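Long-range contact in phosphotriesterase family protein (Listeria monocytogenes serotype 4b str. H7858, PDB 3PNZ), which probably hydrolyses phosphorylated sugar lactones as a zinc-dependent lactonase of the amidohydrolase fold: residues 175-179 and 204-210. Sequence-based numbering, arbitrary orientation.
Sequences RAHHE and ENIPLEY
Arg-175 and Glu-204, with CA atoms 7.5 Å apart, and His-178 and Ile-206, 8.0 Å apart by the same measure, mark where the last turns of helix 164-180 pass the loop that leaves helix 194-203. The end of that second helix illustrates how a helix terminus can be tied to its neighbour. Asn-205, with positive phi, is the C-prime residue of a Schellman motif, and the carbonyl oxygen of Glu-204 is taken up by His-178. His-178 NE2 donates to Glu-204 O at 2.7 Å, nearly straight at 173° and almost in line with the C=O bond; with the carbonyl oxygen lying in the imidazole plane, donating this bond helps fix the ring's rotation and identifies NE2 as protonated. Ile-206 then lays CD1 over one face of the His-178 ring, a CH-pi contact 3.9 Å from the centroid. The side chain of Glu-204 makes the second tie. Bent at chi2 (-70°), it brings its carboxylate to the extended Arg-175, which grips it side-on: Arg-175 NE reaches Glu-204 OE1 at 2.9 Å and NH2 reaches OE2 at 3.0 Å. The two planes are turned 41° apart, and NE meets OE1 from above the carboxylate plane. Arg-171, one turn earlier, also pairs with OE2, so two arginines of one helix probably keep this glutamate ionised. Deeper in, His-177 is directed at the loop, its CD2 3.6 Å from Ile-206 CD1 and its NE2 3.3 Å from Tyr-210 CD2; the two rings meet obliquely, while ND1 of His-177 is hydrogen-bonded to Ala-182 O. Pro-207 CB covers one face of the tyrosine. Ile-206 and His-177 also both touch Ile-184 of strand 184-186, and the contact joins successive outer helices through the loop entering strand 211-213, an arrangement characteristic of the beta/alpha repeats of a TIM barrel.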
ATOM      1  N   ARG A 175      -0.611 -10.164 -14.824  1.00 18.87           N
ATOM      2  CA  ARG A 175      -0.270 -11.539 -15.159  1.00 20.56           C
ATOM      3  C   ARG A 175       0.341 -12.272 -13.966  1.00 22.14           C
ATOM      4  O   ARG A 175       0.145 -13.481 -13.810  1.00 22.77           O
ATOM      5  CB  ARG A 175       0.610 -11.562 -16.405  1.00 21.35           C
ATOM      6  CG  ARG A 175      -0.159 -11.029 -17.616  1.00 20.95           C
ATOM      7  CD  ARG A 175       0.735 -10.706 -18.794  1.00 23.30           C
ATOM      8  NE  ARG A 175       0.025  -9.874 -19.761  1.00 23.14           N
ATOM      9  CZ  ARG A 175       0.533  -9.485 -20.928  1.00 26.36           C
ATOM     10  NH1 ARG A 175       1.757  -9.862 -21.278  1.00 25.55           N
ATOM     11  NH2 ARG A 175      -0.189  -8.724 -21.744  1.00 28.24           N
ATOM     12  N   ALA A 176       1.045 -11.543 -13.105  1.00 18.96           N
ATOM     13  CA  ALA A 176       1.542 -12.131 -11.861  1.00 17.97           C
ATOM     14  C   ALA A 176       0.370 -12.487 -10.955  1.00 21.08           C
ATOM     15  O   ALA A 176       0.405 -13.498 -10.251  1.00 21.23           O
ATOM     16  CB  ALA A 176       2.519 -11.191 -11.154  1.00 20.27           C
ATOM     17  N   HIS A 177      -0.679 -11.666 -10.963  1.00 18.29           N
ATOM     18  CA  HIS A 177      -1.874 -12.039 -10.218  1.00 18.47           C
ATOM     19  C   HIS A 177      -2.467 -13.344 -10.750  1.00 21.37           C
ATOM     20  O   HIS A 177      -2.875 -14.212  -9.977  1.00 20.20           O
ATOM     21  CB  HIS A 177      -2.970 -10.983 -10.262  1.00 18.58           C
ATOM     22  CG  HIS A 177      -4.302 -11.542  -9.873  1.00 17.54           C
ATOM     23  ND1 HIS A 177      -4.682 -11.702  -8.558  1.00 18.88           N
ATOM     24  CD2 HIS A 177      -5.301 -12.066 -10.621  1.00 19.64           C
ATOM     25  CE1 HIS A 177      -5.873 -12.272  -8.515  1.00 18.79           C
ATOM     26  NE2 HIS A 177      -6.269 -12.506  -9.753  1.00 21.50           N
ATOM     27  N   HIS A 178      -2.559 -13.472 -12.066  1.00 19.70           N
ATOM     28  CA  HIS A 178      -3.160 -14.685 -12.622  1.00 22.24           C
ATOM     29  C   HIS A 178      -2.410 -15.937 -12.161  1.00 23.74           C
ATOM     30  O   HIS A 178      -3.023 -16.980 -11.918  1.00 25.25           O
ATOM     31  CB  HIS A 178      -3.248 -14.622 -14.141  1.00 23.41           C
ATOM     32  CG  HIS A 178      -4.348 -13.738 -14.636  1.00 25.55           C
ATOM     33  ND1 HIS A 178      -5.666 -13.933 -14.282  1.00 28.00           N
ATOM     34  CD2 HIS A 178      -4.333 -12.662 -15.456  1.00 26.97           C
ATOM     35  CE1 HIS A 178      -6.416 -13.013 -14.861  1.00 28.47           C
ATOM     36  NE2 HIS A 178      -5.633 -12.234 -15.583  1.00 26.80           N
ATOM     37  N   GLU A 179      -1.093 -15.821 -12.026  1.00 21.90           N
ATOM     38  CA  GLU A 179      -0.260 -16.956 -11.603  1.00 23.61           C
ATOM     39  C   GLU A 179      -0.326 -17.264 -10.099  1.00 26.84           C
ATOM     40  O   GLU A 179      -0.312 -18.436  -9.710  1.00 27.93           O
ATOM     41  CB  GLU A 179       1.196 -16.760 -12.044  1.00 25.62           C
ATOM     42  CG  GLU A 179       1.388 -16.733 -13.566  1.00 34.31           C
ATOM     43  CD  GLU A 179       2.848 -16.830 -13.999  1.00 43.54           C
ATOM     44  OE1 GLU A 179       3.738 -16.906 -13.124  1.00 48.09           O
ATOM     45  OE2 GLU A 179       3.109 -16.834 -15.222  1.00 47.75           O
ATOM     46  N   GLU A 204      -6.812  -7.237 -19.234  1.00 19.70           N
ATOM     47  CA  GLU A 204      -6.040  -8.356 -18.707  1.00 19.79           C
ATOM     48  C   GLU A 204      -6.903  -9.349 -17.925  1.00 20.08           C
ATOM     49  O   GLU A 204      -6.379 -10.232 -17.241  1.00 22.90           O
ATOM     50  CB  GLU A 204      -4.876  -7.853 -17.833  1.00 20.45           C
ATOM     51  CG  GLU A 204      -3.824  -7.025 -18.606  1.00 20.65           C
ATOM     52  CD  GLU A 204      -2.986  -7.872 -19.571  1.00 25.30           C
ATOM     53  OE1 GLU A 204      -2.737  -9.059 -19.259  1.00 24.59           O
ATOM     54  OE2 GLU A 204      -2.574  -7.353 -20.643  1.00 24.39           O
ATOM     55  N   ASN A 205      -8.217  -9.185 -18.029  1.00 17.80           N
ATOM     56  CA  ASN A 205      -9.178 -10.104 -17.421  1.00 20.71           C
ATOM     57  C   ASN A 205      -9.054 -10.221 -15.906  1.00 21.59           C
ATOM     58  O   ASN A 205      -9.180 -11.322 -15.335  1.00 22.67           O
ATOM     59  CB  ASN A 205      -9.078 -11.473 -18.090  1.00 24.34           C
ATOM     60  CG  ASN A 205      -9.369 -11.402 -19.580  1.00 27.08           C
ATOM     61  OD1 ASN A 205     -10.399 -10.856 -19.998  1.00 30.50           O
ATOM     62  ND2 ASN A 205      -8.458 -11.936 -20.392  1.00 33.24           N
ATOM     63  N   ILE A 206      -8.835  -9.078 -15.258  1.00 19.09           N
ATOM     64  CA  ILE A 206      -8.723  -9.006 -13.800  1.00 19.21           C
ATOM     65  C   ILE A 206     -10.034  -8.545 -13.169  1.00 19.04           C
ATOM     66  O   ILE A 206     -10.510  -7.441 -13.439  1.00 20.19           O
ATOM     67  CB  ILE A 206      -7.606  -8.004 -13.379  1.00 18.59           C
ATOM     68  CG1 ILE A 206      -6.236  -8.439 -13.915  1.00 20.14           C
ATOM     69  CG2 ILE A 206      -7.575  -7.826 -11.857  1.00 20.22           C
ATOM     70  CD1 ILE A 206      -5.630  -9.645 -13.215  1.00 21.61           C
ATOM     71  N   PRO A 207     -10.642  -9.395 -12.325  1.00 18.35           N
ATOM     72  CA  PRO A 207     -11.806  -8.926 -11.568  1.00 19.22           C
ATOM     73  C   PRO A 207     -11.435  -7.722 -10.697  1.00 16.86           C
ATOM     74  O   PRO A 207     -10.471  -7.784  -9.929  1.00 16.69           O
ATOM     75  CB  PRO A 207     -12.164 -10.133 -10.691  1.00 18.81           C
ATOM     76  CG  PRO A 207     -11.603 -11.324 -11.447  1.00 20.00           C
ATOM     77  CD  PRO A 207     -10.311 -10.801 -12.044  1.00 18.21           C
ATOM     78  N   LEU A 208     -12.201  -6.643 -10.802  1.00 18.36           N
ATOM     79  CA  LEU A 208     -11.792  -5.385 -10.181  1.00 17.52           C
ATOM     80  C   LEU A 208     -11.888  -5.393  -8.660  1.00 17.09           C
ATOM     81  O   LEU A 208     -11.256  -4.566  -7.981  1.00 18.95           O
ATOM     82  CB  LEU A 208     -12.562  -4.208 -10.798  1.00 18.48           C
ATOM     83  CG  LEU A 208     -12.280  -4.136 -12.308  1.00 23.41           C
ATOM     84  CD1 LEU A 208     -13.218  -3.184 -13.019  1.00 31.12           C
ATOM     85  CD2 LEU A 208     -10.820  -3.770 -12.545  1.00 24.07           C
ATOM     86  N   GLU A 209     -12.652  -6.335  -8.103  1.00 17.97           N
ATOM     87  CA  GLU A 209     -12.718  -6.438  -6.656  1.00 17.73           C
ATOM     88  C   GLU A 209     -11.429  -7.040  -6.086  1.00 18.10           C
ATOM     89  O   GLU A 209     -11.272  -7.134  -4.870  1.00 18.39           O
ATOM     90  CB  GLU A 209     -13.948  -7.241  -6.203  1.00 18.77           C
ATOM     91  CG  GLU A 209     -13.900  -8.715  -6.564  1.00 20.62           C
ATOM     92  CD  GLU A 209     -14.531  -9.044  -7.911  1.00 25.65           C
ATOM     93  OE1 GLU A 209     -14.949 -10.208  -8.097  1.00 24.95           O
ATOM     94  OE2 GLU A 209     -14.613  -8.166  -8.799  1.00 21.27           O
ATOM     95  N   TYR A 210     -10.507  -7.435  -6.960  1.00 17.45           N
ATOM     96  CA  TYR A 210      -9.193  -7.918  -6.527  1.00 14.77           C
ATOM     97  C   TYR A 210      -8.180  -6.788  -6.383  1.00 18.36           C
ATOM     98  O   TYR A 210      -7.012  -7.027  -6.069  1.00 17.85           O
ATOM     99  CB  TYR A 210      -8.623  -8.923  -7.536  1.00 17.72           C
ATOM    100  CG  TYR A 210      -9.392 -10.225  -7.682  1.00 18.01           C
ATOM    101  CD1 TYR A 210     -10.471 -10.534  -6.860  1.00 18.73           C
ATOM    102  CD2 TYR A 210      -9.026 -11.143  -8.656  1.00 17.23           C
ATOM    103  CE1 TYR A 210     -11.169 -11.743  -7.020  1.00 19.16           C
ATOM    104  CE2 TYR A 210      -9.711 -12.351  -8.820  1.00 18.10           C
ATOM    105  CZ  TYR A 210     -10.780 -12.637  -7.998  1.00 19.17           C
ATOM    106  OH  TYR A 210     -11.461 -13.834  -8.160  1.00 19.12           O
TER